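PDB 4WFV: allergen Bos d 2 from Bos taurus, which is a secreted lipocalin and major dander allergen that probably carries pheromones or other small odorant molecules. Local coordinates for residues A[10-15]-A[91-96]; A[17-22]-A[116-121]; A[36-41]-A[146-151]; A[66-71]-A[80-85]. One frame throughout, in Å; residues are numbered along the deposited sequence.

Contact 1 of 4, residues A[10-15]-A[91-96]; sequences SKIPGE and IHVSEN
Lys11 and Glu95 form a salt bridge, with 2.9 Å between Lys11 NZ and Glu95 OE2. The two side chains stand nearly perpendicular, and the ammonium meets the oxygen on its anti side, 29° out of the carboxylate plane. A kink at the end of an otherwise extended lysine chain (chi4 -44°) turns NZ toward the acid. Before that bend the chain packs against the backbone: Lys11 CD lies 3.7 Å from Ser94 C.

Apolar contact begins nearer the main chain. Val93 CG2 touches Lys11 CB at 3.8 Å. The other branch of the valine is more distant, Val93 CG1 only grazing Ile12 CG1 at 4.4 Å. Ile12 itself is buried and leans on Ile42.

Lys11 ends the 3-10 turn that precedes the first barrel strand in lipocalins, and Gly14-Glu15-Trp16 matches the family's G-x-W motif. Ile12 O bonds to Trp16 NE1.

Two polar features finish the contact. Water 1 sits between the backbones, 2.7 Å from Lys11 O and 3.0 Å from Ser94 O. Where strand 85-93 has ended, an ST turn bends the chain, Ser94 OG accepting from Asn96 N at 3.3 Å.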
loop_
_atom_site.group_PDB
_atom_site.type_symbol
_atom_site.label_atom_id
_atom_site.label_comp_id
_atom_site.label_asym_id
_atom_site.label_seq_id
_atom_site.Cartn_x
_atom_site.Cartn_y
_atom_site.Cartn_z
ATOM N N SER A 10 -4.631 10.526 -12.335
ATOM C CA SER A 10 -5.788 9.839 -12.917
ATOM C C SER A 10 -5.592 8.325 -12.955
ATOM O O SER A 10 -6.554 7.570 -13.115
ATOM C CB SER A 10 -6.111 10.360 -14.326
ATOM O OG SER A 10 -5.229 9.831 -15.295
ATOM N N LYS A 11 -4.351 7.883 -12.780
ATOM C CA LYS A 11 -4.058 6.449 -12.762
ATOM C C LYS A 11 -4.227 5.833 -11.370
ATOM O O LYS A 11 -4.129 4.613 -11.215
ATOM C CB LYS A 11 -2.652 6.178 -13.301
ATOM C CG LYS A 11 -2.450 6.716 -14.718
ATOM C CD LYS A 11 -1.081 6.390 -15.273
ATOM C CE LYS A 11 -0.896 7.016 -16.647
ATOM N NZ LYS A 11 -2.108 6.826 -17.488
ATOM N N ILE A 12 -4.499 6.663 -10.367
ATOM C CA ILE A 12 -4.640 6.163 -8.997
ATOM C C ILE A 12 -5.947 5.400 -8.738
ATOM O O ILE A 12 -5.921 4.322 -8.147
ATOM C CB ILE A 12 -4.440 7.285 -7.957
ATOM C CG1 ILE A 12 -2.992 7.803 -8.003
ATOM C CG2 ILE A 12 -4.826 6.795 -6.551
ATOM C CD1 ILE A 12 -2.775 9.103 -7.254
ATOM N N PRO A 13 -7.098 5.950 -9.157
ATOM C CA PRO A 13 -8.359 5.249 -8.898
ATOM C C PRO A 13 -8.409 3.923 -9.633
ATOM O O PRO A 13 -7.803 3.776 -10.699
ATOM C CB PRO A 13 -9.419 6.197 -9.476
ATOM C CG PRO A 13 -8.778 7.527 -9.501
ATOM C CD PRO A 13 -7.324 7.271 -9.774
ATOM N N GLY A 14 -9.126 2.962 -9.064
ATOM C CA GLY A 14 -9.343 1.701 -9.746
ATOM C C GLY A 14 -9.381 0.501 -8.830
ATOM O O GLY A 14 -9.242 0.638 -7.605
ATOM N N GLU A 15 -9.547 -0.674 -9.438
ATOM C CA GLU A 15 -9.636 -1.954 -8.728
ATOM C C GLU A 15 -8.291 -2.671 -8.583
ATOM O O GLU A 15 -7.968 -3.588 -9.342
ATOM C CB GLU A 15 -10.594 -2.891 -9.465
ATOM C CG GLU A 15 -11.942 -2.283 -9.773
ATOM C CD GLU A 15 -12.829 -2.206 -8.557
ATOM O OE1 GLU A 15 -12.686 -3.070 -7.665
ATOM O OE2 GLU A 15 -13.670 -1.284 -8.492
ATOM N N ILE A 91 4.138 6.875 -4.771
ATOM C CA ILE A 91 5.487 7.163 -5.266
ATOM C C ILE A 91 5.711 6.645 -6.687
ATOM O O ILE A 91 6.721 6.970 -7.329
ATOM C CB ILE A 91 6.584 6.652 -4.304
ATOM C CG1 ILE A 91 6.484 5.136 -4.088
ATOM C CG2 ILE A 91 6.500 7.383 -2.975
ATOM C CD1 ILE A 91 7.721 4.538 -3.428
ATOM N N HIS A 92 4.765 5.867 -7.194
ATOM C CA HIS A 92 4.823 5.413 -8.581
ATOM C C HIS A 92 3.445 4.954 -8.989
ATOM O O HIS A 92 2.766 4.294 -8.224
ATOM C CB HIS A 92 5.817 4.256 -8.738
ATOM C CG HIS A 92 5.941 3.755 -10.143
ATOM N ND1 HIS A 92 5.154 2.744 -10.649
ATOM C CD2 HIS A 92 6.764 4.132 -11.149
ATOM C CE1 HIS A 92 5.483 2.523 -11.911
ATOM N NE2 HIS A 92 6.461 3.348 -12.236
ATOM N N VAL A 93 3.008 5.328 -10.179
ATOM C CA VAL A 93 1.743 4.832 -10.675
ATOM C C VAL A 93 1.729 4.817 -12.194
ATOM O O VAL A 93 2.211 5.739 -12.851
ATOM C CB VAL A 93 0.529 5.586 -10.061
ATOM C CG1 VAL A 93 0.453 7.026 -10.578
ATOM C CG2 VAL A 93 -0.742 4.825 -10.359
ATOM N N SER A 94 1.222 3.718 -12.731
ATOM C CA SER A 94 1.126 3.518 -14.171
ATOM C C SER A 94 -0.208 2.848 -14.431
ATOM O O SER A 94 -1.020 2.674 -13.520
ATOM C CB SER A 94 2.261 2.622 -14.665
ATOM O OG SER A 94 2.100 1.294 -14.190
ATOM N N GLU A 95 -0.441 2.464 -15.680
ATOM C CA GLU A 95 -1.678 1.783 -16.017
ATOM C C GLU A 95 -1.845 0.475 -15.240
ATOM O O GLU A 95 -2.965 0.100 -14.889
ATOM C CB GLU A 95 -1.755 1.526 -17.527
ATOM C CG GLU A 95 -2.114 2.759 -18.349
ATOM C CD GLU A 95 -3.507 3.274 -18.039
ATOM O OE1 GLU A 95 -4.376 2.458 -17.666
ATOM O OE2 GLU A 95 -3.731 4.496 -18.163
ATOM N N ASN A 96 -0.734 -0.200 -14.949
ATOM C CA ASN A 96 -0.807 -1.548 -14.387
ATOM C C ASN A 96 -0.243 -1.732 -12.985
ATOM O O ASN A 96 -0.365 -2.817 -12.409
ATOM C CB ASN A 96 -0.127 -2.546 -15.327
ATOM C CG ASN A 96 -0.827 -2.650 -16.667
ATOM O OD1 ASN A 96 -0.207 -2.489 -17.715
ATOM N ND2 ASN A 96 -2.132 -2.908 -16.636
HETATM O O HOH W 1 -4.045 2.853 -13.317
#

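Contact 2 of 4, residues A[17-22]-A[116-121]; sequences RIIYAA and GLAKGT
Gly116 O draws in two successive amides of the facing strand, Ile19 N at 2.8 Å and Tyr20 N at 3.2 Å. The first lies nearly along the C=O axis; the second is in the carbonyl plane, on a lone pair. This double acceptance, with the register shifting by one residue between Ile18 and Tyr20, identifies a classic beta bulge. Antiparallel bonds continue on both flanks: Gly116 N reaches Tyr20 O, and Arg17 and Ala118 form a hydrogen-bonded pair, the Ala118 N to Arg17 O bond measuring 2.8 Å.

Side chains pack closely here. On one face Leu117 CD2 sits 3.7 Å from Ile18 CB, and both residues lean on Tyr39. At the bulge Ile19 points toward the partner segment, and its CG1 comes to 3.6 Å from Ala118 CB while CD1 reaches the backbone of Thr121.

The exposed end is held more loosely. Arg17, extended from CG to NE, hooks NH1 onto Gly120 O at 2.9 Å, from above the carbonyl plane, and bonds weakly to Lys119 O. In this conformer Thr121 CG2 lies over one guanidinium face. It is one of two modelled conformers, so this grip is less certain.

Antiparallel pairing of the first strand with the eighth is a feature of the lipocalin barrel, where, as here with Lys119 and Trp16, a basic residue after the eighth strand packs on the G-x-W tryptophan.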
loop_
_atom_site.group_PDB
_atom_site.type_symbol
_atom_site.label_atom_id
_atom_site.label_comp_id
_atom_site.label_asym_id
_atom_site.label_seq_id
_atom_site.Cartn_x
_atom_site.Cartn_y
_atom_site.Cartn_z
ATOM N N ARG A 17 -5.145 -4.916 -6.856
ATOM C CA ARG A 17 -4.785 -6.024 -5.970
ATOM C C ARG A 17 -3.419 -5.712 -5.386
ATOM O O ARG A 17 -2.574 -5.136 -6.065
ATOM C CB ARG A 17 -4.691 -7.344 -6.739
ATOM C CG ARG A 17 -5.997 -7.821 -7.349
ATOM C CD ARG A 17 -5.851 -9.182 -8.026
ATOM N NE ARG A 17 -7.051 -9.513 -8.788
ATOM C CZ ARG A 17 -7.228 -9.208 -10.068
ATOM N NH1 ARG A 17 -6.276 -8.580 -10.737
ATOM N NH2 ARG A 17 -8.359 -9.537 -10.682
ATOM N N ILE A 18 -3.183 -6.107 -4.147
ATOM C CA ILE A 18 -1.839 -5.968 -3.602
ATOM C C ILE A 18 -1.045 -7.217 -3.905
ATOM O O ILE A 18 -1.499 -8.334 -3.654
ATOM C CB ILE A 18 -1.841 -5.647 -2.093
ATOM C CG1 ILE A 18 -0.420 -5.354 -1.601
ATOM C CG2 ILE A 18 -2.497 -6.756 -1.280
ATOM C CD1 ILE A 18 -0.412 -4.543 -0.310
ATOM N N ILE A 19 0.134 -7.026 -4.489
ATOM C CA ILE A 19 1.009 -8.148 -4.798
ATOM C C ILE A 19 2.074 -8.309 -3.718
ATOM O O ILE A 19 2.272 -9.422 -3.197
ATOM C CB ILE A 19 1.686 -7.983 -6.172
ATOM C CG1 ILE A 19 0.659 -7.581 -7.237
ATOM C CG2 ILE A 19 2.438 -9.252 -6.554
ATOM C CD1 ILE A 19 -0.516 -8.557 -7.375
ATOM N N TYR A 20 2.725 -7.201 -3.357
ATOM C CA TYR A 20 3.810 -7.244 -2.386
ATOM C C TYR A 20 3.659 -6.168 -1.329
ATOM O O TYR A 20 3.047 -5.119 -1.544
ATOM C CB TYR A 20 5.164 -6.998 -3.068
ATOM C CG TYR A 20 5.567 -8.046 -4.074
ATOM C CD1 TYR A 20 5.985 -9.299 -3.670
ATOM C CD2 TYR A 20 5.561 -7.761 -5.439
ATOM C CE1 TYR A 20 6.362 -10.270 -4.602
ATOM C CE2 TYR A 20 5.917 -8.719 -6.375
ATOM C CZ TYR A 20 6.332 -9.960 -5.952
ATOM O OH TYR A 20 6.693 -10.915 -6.871
ATOM N N ALA A 21 4.279 -6.428 -0.185
ATOM C CA ALA A 21 4.531 -5.382 0.800
ATOM C C ALA A 21 5.936 -5.594 1.323
ATOM O O ALA A 21 6.467 -6.701 1.251
ATOM C CB ALA A 21 3.523 -5.427 1.941
ATOM N N ALA A 22 6.536 -4.533 1.848
ATOM C CA ALA A 22 7.873 -4.628 2.429
ATOM C C ALA A 22 7.950 -3.613 3.541
ATOM O O ALA A 22 7.350 -2.550 3.446
ATOM C CB ALA A 22 8.957 -4.347 1.362
ATOM N N GLY A 116 3.131 -2.797 -3.133
ATOM C CA GLY A 116 3.169 -2.903 -4.585
ATOM C C GLY A 116 1.864 -3.488 -5.080
ATOM O O GLY A 116 1.565 -4.655 -4.815
ATOM N N LEU A 117 1.092 -2.674 -5.790
ATOM C CA LEU A 117 -0.239 -3.045 -6.242
ATOM C C LEU A 117 -0.208 -3.252 -7.754
ATOM O O LEU A 117 0.593 -2.626 -8.447
ATOM C CB LEU A 117 -1.241 -1.939 -5.912
ATOM C CG LEU A 117 -1.237 -1.270 -4.542
ATOM C CD1 LEU A 117 -2.404 -0.280 -4.439
ATOM C CD2 LEU A 117 -1.359 -2.292 -3.452
ATOM N N ALA A 118 -1.077 -4.122 -8.251
ATOM C CA ALA A 118 -1.182 -4.373 -9.690
ATOM C C ALA A 118 -2.623 -4.508 -10.136
ATOM O O ALA A 118 -3.504 -4.840 -9.347
ATOM C CB ALA A 118 -0.431 -5.627 -10.071
ATOM N N LYS A 119 -2.841 -4.287 -11.428
ATOM C CA LYS A 119 -4.125 -4.605 -12.055
ATOM C C LYS A 119 -4.280 -6.105 -12.288
ATOM O O LYS A 119 -5.397 -6.613 -12.415
ATOM C CB LYS A 119 -4.252 -3.880 -13.392
ATOM C CG LYS A 119 -4.278 -2.391 -13.263
ATOM C CD LYS A 119 -5.410 -1.971 -12.357
ATOM C CE LYS A 119 -5.689 -0.514 -12.540
ATOM N NZ LYS A 119 -6.788 -0.031 -11.673
ATOM N N GLY A 120 -3.158 -6.809 -12.367
ATOM C CA GLY A 120 -3.170 -8.250 -12.517
ATOM C C GLY A 120 -2.918 -8.949 -11.196
ATOM O O GLY A 120 -3.394 -8.524 -10.153
ATOM N N THR A 121 -2.152 -10.029 -11.250
ATOM C CA THR A 121 -1.894 -10.834 -10.062
ATOM C C THR A 121 -0.407 -11.005 -9.775
ATOM O O THR A 121 -0.016 -11.806 -8.923
ATOM C CB THR A 121 -2.507 -12.234 -10.192
ATOM O OG1 THR A 121 -1.960 -12.896 -11.339
ATOM C CG2 THR A 121 -4.024 -12.164 -10.318
#

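Contact 3 of 4, residues A[36-41]-A[146-151]; sequences RNYYRR and ENLIKT
Arg36 reaches across to Leu148, Glu146 and Thr151 with a side chain extended from CG to NE. Its CB is directed at the opposite segment, and CG, anti to the backbone N (chi1 -165°), leads the chain on toward Leu148. Arg36 CG rests 3.7 Å from Leu148 CD2 as the two side chains run antiparallel alongside one another. NE then donates to Tyr38 OH, which lies within 2° of the guanidinium plane at 2.9 Å. Over the centre of one face, above CZ, sits Leu148 CD1, 3.5 Å from the plane. NH1 makes a salt bridge with Glu146 OE1 (2.9 Å), meeting the anti side of that carboxylate oxygen somewhat out of the carboxylate plane, and the guanidinium and carboxylate planes stand 68° apart; NH1 also bonds to Ile29 O. NH2 donates to Thr151 OG1 at 2.8 Å, and water 2 links this nitrogen to Glu146 OE1.

Thus all three guanidinium nitrogens are engaged at the edge, which should fix the group's rotation. Tyr38 OH and Thr151 OG1, each already accepting from Arg36, are also bonded to one another at 2.8 Å, closing a ring of polar contacts. Leu148 O lies at the edge of the Tyr38 ring, 3.3 Å from CE1.

The segment 146-151 is shaped by an Asx motif, Asn147 OD1 accepting from Lys150 N at 2.9 Å. Strand 146-147 pairs with strand 17-23, so Arg36 ties the approach to the second barrel strand to the short ninth strand that follows the helix, in the order characteristic of lipocalins.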
loop_
_atom_site.group_PDB
_atom_site.type_symbol
_atom_site.label_atom_id
_atom_site.label_comp_id
_atom_site.label_asym_id
_atom_site.label_seq_id
_atom_site.Cartn_x
_atom_site.Cartn_y
_atom_site.Cartn_z
ATOM N N ARG A 36 -0.773 -5.518 7.087
ATOM C CA ARG A 36 -0.962 -6.404 5.941
ATOM C C ARG A 36 -2.409 -6.280 5.490
ATOM O O ARG A 36 -3.320 -6.814 6.121
ATOM C CB ARG A 36 -0.641 -7.842 6.310
ATOM C CG ARG A 36 -0.453 -8.759 5.103
ATOM C CD ARG A 36 -0.254 -10.179 5.569
ATOM N NE ARG A 36 -0.056 -11.153 4.505
ATOM C CZ ARG A 36 1.128 -11.619 4.107
ATOM N NH1 ARG A 36 2.247 -11.155 4.642
ATOM N NH2 ARG A 36 1.199 -12.542 3.165
ATOM N N ASN A 37 -2.614 -5.520 4.426
ATOM C CA ASN A 37 -3.952 -5.105 4.033
ATOM C C ASN A 37 -4.190 -5.472 2.580
ATOM O O ASN A 37 -3.410 -5.106 1.695
ATOM C CB ASN A 37 -4.107 -3.596 4.248
ATOM C CG ASN A 37 -3.667 -3.159 5.638
ATOM O OD1 ASN A 37 -2.936 -2.177 5.792
ATOM N ND2 ASN A 37 -4.094 -3.903 6.654
ATOM N N TYR A 38 -5.268 -6.214 2.339
ATOM C CA TYR A 38 -5.545 -6.738 1.009
ATOM C C TYR A 38 -6.439 -5.782 0.228
ATOM O O TYR A 38 -7.674 -5.831 0.320
ATOM C CB TYR A 38 -6.149 -8.146 1.105
ATOM C CG TYR A 38 -5.249 -9.138 1.813
ATOM C CD1 TYR A 38 -4.166 -9.719 1.162
ATOM C CD2 TYR A 38 -5.482 -9.493 3.138
ATOM C CE1 TYR A 38 -3.336 -10.641 1.813
ATOM C CE2 TYR A 38 -4.658 -10.412 3.799
ATOM C CZ TYR A 38 -3.591 -10.974 3.123
ATOM O OH TYR A 38 -2.775 -11.883 3.760
ATOM N N TYR A 39 -5.790 -4.925 -0.559
ATOM C CA TYR A 39 -6.471 -3.894 -1.337
ATOM C C TYR A 39 -7.525 -4.467 -2.253
ATOM O O TYR A 39 -7.358 -5.552 -2.807
ATOM C CB TYR A 39 -5.458 -3.148 -2.210
ATOM C CG TYR A 39 -4.719 -2.036 -1.500
ATOM C CD1 TYR A 39 -3.722 -2.315 -0.566
ATOM C CD2 TYR A 39 -5.008 -0.705 -1.772
ATOM C CE1 TYR A 39 -3.036 -1.299 0.082
ATOM C CE2 TYR A 39 -4.323 0.323 -1.132
ATOM C CZ TYR A 39 -3.342 0.023 -0.210
ATOM O OH TYR A 39 -2.682 1.066 0.421
ATOM N N ARG A 40 -8.609 -3.714 -2.413
ATOM C CA ARG A 40 -9.621 -4.030 -3.423
ATOM C C ARG A 40 -9.913 -2.838 -4.322
ATOM O O ARG A 40 -10.112 -3.002 -5.525
ATOM C CB ARG A 40 -10.908 -4.556 -2.768
ATOM C CG ARG A 40 -10.745 -5.919 -2.088
ATOM C CD ARG A 40 -10.553 -7.022 -3.116
ATOM N NE ARG A 40 -10.493 -8.354 -2.531
ATOM C CZ ARG A 40 -9.380 -8.955 -2.114
ATOM N NH1 ARG A 40 -8.199 -8.345 -2.203
ATOM N NH2 ARG A 40 -9.454 -10.192 -1.638
ATOM N N ARG A 41 -9.934 -1.634 -3.761
ATOM C CA ARG A 41 -10.333 -0.482 -4.562
ATOM C C ARG A 41 -9.831 0.817 -3.971
ATOM O O ARG A 41 -9.804 0.979 -2.748
ATOM C CB ARG A 41 -11.858 -0.432 -4.680
ATOM C CG ARG A 41 -12.372 0.626 -5.644
ATOM C CD ARG A 41 -13.890 0.529 -5.773
ATOM N NE ARG A 41 -14.428 1.504 -6.718
ATOM C CZ ARG A 41 -15.726 1.685 -6.944
ATOM N NH1 ARG A 41 -16.620 0.955 -6.292
ATOM N NH2 ARG A 41 -16.130 2.597 -7.819
ATOM N N GLU A 146 7.169 -9.371 1.366
ATOM C CA GLU A 146 6.169 -10.428 1.537
ATOM C C GLU A 146 5.326 -10.446 0.270
ATOM O O GLU A 146 4.945 -9.388 -0.232
ATOM C CB GLU A 146 5.254 -10.111 2.739
ATOM C CG GLU A 146 5.926 -10.155 4.117
ATOM C CD GLU A 146 5.972 -11.559 4.699
ATOM O OE1 GLU A 146 4.939 -12.258 4.671
ATOM O OE2 GLU A 146 7.042 -11.968 5.201
ATOM N N ASN A 147 5.046 -11.634 -0.266
ATOM C CA ASN A 147 4.076 -11.733 -1.349
ATOM C C ASN A 147 2.694 -11.902 -0.739
ATOM O O ASN A 147 2.378 -12.943 -0.166
ATOM C CB ASN A 147 4.390 -12.880 -2.309
ATOM C CG ASN A 147 3.406 -12.951 -3.468
ATOM O OD1 ASN A 147 2.192 -12.902 -3.271
ATOM N ND2 ASN A 147 3.929 -13.047 -4.690
ATOM N N LEU A 148 1.902 -10.848 -0.805
ATOM C CA LEU A 148 0.582 -10.844 -0.197
ATOM C C LEU A 148 -0.489 -11.525 -1.039
ATOM O O LEU A 148 -1.405 -12.125 -0.486
ATOM C CB LEU A 148 0.142 -9.410 0.107
ATOM C CG LEU A 148 0.488 -8.907 1.513
ATOM C CD1 LEU A 148 1.991 -9.005 1.783
ATOM C CD2 LEU A 148 0.012 -7.466 1.687
ATOM N N ILE A 149 -0.401 -11.432 -2.357
ATOM C CA ILE A 149 -1.469 -12.029 -3.147
ATOM C C ILE A 149 -1.532 -13.545 -2.940
ATOM O O ILE A 149 -2.621 -14.132 -2.970
ATOM C CB ILE A 149 -1.423 -11.611 -4.628
ATOM C CG1 ILE A 149 -2.668 -12.164 -5.334
ATOM C CG2 ILE A 149 -0.155 -12.105 -5.315
ATOM C CD1 ILE A 149 -2.955 -11.520 -6.659
ATOM N N LYS A 150 -0.392 -14.177 -2.666
ATOM C CA LYS A 150 -0.380 -15.625 -2.461
ATOM C C LYS A 150 -1.062 -16.064 -1.162
ATOM O O LYS A 150 -1.310 -17.258 -0.963
ATOM C CB LYS A 150 1.049 -16.175 -2.526
ATOM C CG LYS A 150 1.637 -16.143 -3.935
ATOM C CD LYS A 150 3.103 -16.546 -3.955
ATOM C CE LYS A 150 3.673 -16.430 -5.364
ATOM N NZ LYS A 150 3.079 -17.452 -6.269
ATOM N N THR A 151 -1.378 -15.121 -0.282
ATOM C CA THR A 151 -2.173 -15.459 0.902
ATOM C C THR A 151 -3.514 -14.727 0.922
ATOM O O THR A 151 -4.227 -14.744 1.932
ATOM C CB THR A 151 -1.407 -15.166 2.226
ATOM O OG1 THR A 151 -1.247 -13.750 2.388
ATOM C CG2 THR A 151 -0.033 -15.848 2.226
HETATM O O HOH W 2 3.684 -14.076 3.007
#

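Contact 4 of 4, residues A[66-71]-A[80-85]; sequences LTEVAK and LEFYGT
Phe82 holds CG anti to its own amide nitrogen (chi1 -179°), while Glu68 bends sharply at chi2 (-79°); together these turns carry the carboxylate to the aromatic ring. Glu68 OE2 comes to 3.4 Å from Phe82 CD1, the carboxylate and ring planes lying 56° apart. Leu66 approaches the next ring atom, with Leu66 CD1 4.0 Å from Phe82 CE1, and its side chain runs roughly perpendicular to that of the phenylalanine.

The two methyls of Leu80 divide between alternate residues of the opposite strand, Glu68 and Ala70. CD2 of Leu80 lies 3.9 Å from Ala70 CB, and CD1 lies 4.0 Å from Glu68 CB.

The backbones separate along this contact. Ala70 CA and Leu80 CA are 4.7 Å apart. By Glu81 the strands have parted, and Glu68 OE1 and Glu81 O are two acceptors 3.5 Å from each other. A water placed beside both is modelled at separations too short to be reliable.

Strands 62-74 and 77-81 form a hairpin of the barrel. On its far side strand 62-74 pairs with strand 50-59, whose Phe55 meets the Phe82 ring edge-to-face, and Leu80 bonds through its backbone to Asn86 of strand 85-93.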
loop_
_atom_site.group_PDB
_atom_site.type_symbol
_atom_site.label_atom_id
_atom_site.label_comp_id
_atom_site.label_asym_id
_atom_site.label_seq_id
_atom_site.Cartn_x
_atom_site.Cartn_y
_atom_site.Cartn_z
ATOM N N LEU A 66 -12.950 -3.321 5.047
ATOM C CA LEU A 66 -12.853 -1.990 5.630
ATOM C C LEU A 66 -12.686 -0.943 4.539
ATOM O O LEU A 66 -12.166 -1.231 3.457
ATOM C CB LEU A 66 -11.664 -1.916 6.590
ATOM C CG LEU A 66 -11.677 -2.855 7.798
ATOM C CD1 LEU A 66 -10.374 -2.736 8.571
ATOM C CD2 LEU A 66 -12.874 -2.559 8.704
ATOM N N THR A 67 -13.130 0.272 4.833
ATOM C CA THR A 67 -12.856 1.417 3.987
ATOM C C THR A 67 -12.294 2.533 4.853
ATOM O O THR A 67 -12.891 2.905 5.865
ATOM C CB THR A 67 -14.118 1.909 3.264
ATOM O OG1 THR A 67 -14.585 0.889 2.372
ATOM C CG2 THR A 67 -13.819 3.179 2.467
ATOM N N GLU A 68 -11.133 3.046 4.461
ATOM C CA GLU A 68 -10.499 4.161 5.161
ATOM C C GLU A 68 -10.343 5.362 4.234
ATOM O O GLU A 68 -10.104 5.208 3.039
ATOM C CB GLU A 68 -9.124 3.747 5.699
ATOM C CG GLU A 68 -9.151 2.632 6.734
ATOM C CD GLU A 68 -9.536 3.129 8.113
ATOM O OE1 GLU A 68 -9.535 4.360 8.315
ATOM O OE2 GLU A 68 -9.848 2.291 8.986
ATOM N N VAL A 69 -10.469 6.566 4.780
ATOM C CA VAL A 69 -10.279 7.764 3.984
ATOM C C VAL A 69 -8.991 8.455 4.403
ATOM O O VAL A 69 -8.756 8.688 5.591
ATOM C CB VAL A 69 -11.472 8.734 4.124
ATOM C CG1 VAL A 69 -11.221 10.006 3.329
ATOM C CG2 VAL A 69 -12.750 8.056 3.660
ATOM N N ALA A 70 -8.147 8.756 3.424
ATOM C CA ALA A 70 -6.891 9.454 3.668
ATOM C C ALA A 70 -6.979 10.874 3.115
ATOM O O ALA A 70 -7.470 11.082 2.012
ATOM C CB ALA A 70 -5.742 8.705 3.013
ATOM N N LYS A 71 -6.490 11.844 3.877
ATOM C CA LYS A 71 -6.550 13.252 3.480
ATOM C C LYS A 71 -5.205 13.760 2.981
ATOM O O LYS A 71 -4.183 13.511 3.607
ATOM C CB LYS A 71 -6.993 14.094 4.675
ATOM C CG LYS A 71 -6.989 15.595 4.415
ATOM C CD LYS A 71 -8.027 15.997 3.389
ATOM C CE LYS A 71 -7.976 17.496 3.131
ATOM N NZ LYS A 71 -8.952 17.924 2.092
ATOM N N LEU A 80 -3.687 9.198 7.277
ATOM C CA LEU A 80 -4.842 8.469 7.779
ATOM C C LEU A 80 -4.524 7.751 9.078
ATOM O O LEU A 80 -3.375 7.352 9.321
ATOM C CB LEU A 80 -5.382 7.485 6.745
ATOM C CG LEU A 80 -4.513 6.287 6.388
ATOM C CD1 LEU A 80 -5.391 5.149 5.878
ATOM C CD2 LEU A 80 -3.454 6.661 5.371
ATOM N N GLU A 81 -5.545 7.615 9.918
ATOM C CA GLU A 81 -5.427 6.863 11.157
ATOM C C GLU A 81 -5.845 5.426 10.924
ATOM O O GLU A 81 -6.975 5.156 10.515
ATOM C CB GLU A 81 -6.314 7.462 12.256
ATOM C CG GLU A 81 -5.792 8.730 12.878
ATOM C CD GLU A 81 -4.445 8.534 13.528
ATOM O OE1 GLU A 81 -4.302 7.622 14.372
ATOM O OE2 GLU A 81 -3.528 9.293 13.175
ATOM N N PHE A 82 -4.932 4.508 11.202
ATOM C CA PHE A 82 -5.195 3.088 11.091
ATOM C C PHE A 82 -4.054 2.356 11.775
ATOM O O PHE A 82 -2.925 2.388 11.304
ATOM C CB PHE A 82 -5.307 2.681 9.619
ATOM C CG PHE A 82 -5.604 1.232 9.421
ATOM C CD1 PHE A 82 -6.859 0.725 9.698
ATOM C CD2 PHE A 82 -4.623 0.374 8.950
ATOM C CE1 PHE A 82 -7.129 -0.629 9.514
ATOM C CE2 PHE A 82 -4.891 -0.972 8.772
ATOM C CZ PHE A 82 -6.147 -1.466 9.062
ATOM N N TYR A 83 -4.354 1.712 12.901
ATOM C CA TYR A 83 -3.328 1.108 13.748
ATOM C C TYR A 83 -2.175 2.075 13.979
ATOM O O TYR A 83 -1.006 1.741 13.799
ATOM C CB TYR A 83 -2.840 -0.222 13.170
ATOM C CG TYR A 83 -3.818 -1.371 13.329
ATOM C CD1 TYR A 83 -4.159 -1.853 14.583
ATOM C CD2 TYR A 83 -4.361 -2.005 12.215
ATOM C CE1 TYR A 83 -5.044 -2.918 14.726
ATOM C CE2 TYR A 83 -5.235 -3.068 12.350
ATOM C CZ TYR A 83 -5.571 -3.517 13.603
ATOM O OH TYR A 83 -6.449 -4.577 13.731
ATOM N N GLY A 84 -2.538 3.281 14.405
ATOM C CA GLY A 84 -1.585 4.355 14.577
ATOM C C GLY A 84 -1.799 5.406 13.510
ATOM O O GLY A 84 -2.810 5.419 12.806
ATOM N N THR A 85 -0.835 6.302 13.390
ATOM C CA THR A 85 -0.929 7.404 12.455
ATOM C C THR A 85 -0.005 7.145 11.285
ATOM O O THR A 85 1.168 6.815 11.462
ATOM C CB THR A 85 -0.573 8.720 13.141
ATOM O OG1 THR A 85 -1.449 8.905 14.258
ATOM C CG2 THR A 85 -0.746 9.885 12.177
HETATM O O HOH W 3 -9.050 6.235 9.765
#

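Overall arrangement
All four contacts belong to one antiparallel lipocalin barrel, consistent with the probable role as a pheromone carrier. Contacts 2 and 3, the closest pair with centres 7 Å apart, are joined by strand 17-23 of contact 2, which pairs with 116-118 along one edge and with 146-147 of contact 3 along the other. The second pairing runs through probable hydrogen bonds from Glu146 N to Ala21 O and, just beyond the strand, Leu148 N to Ile19 O, each 2.8 Å. Contact 1, centred 12 Å from contact 2, joins it where Asn96 O meets Lys119 N at 3.0 Å. Its Glu15 also forms a long, weak ion pair with Arg41 of contact 3. Contact 4 lies across the chain's centre from contact 2, yet touches contact 3 where Phe82 packs on Asn37.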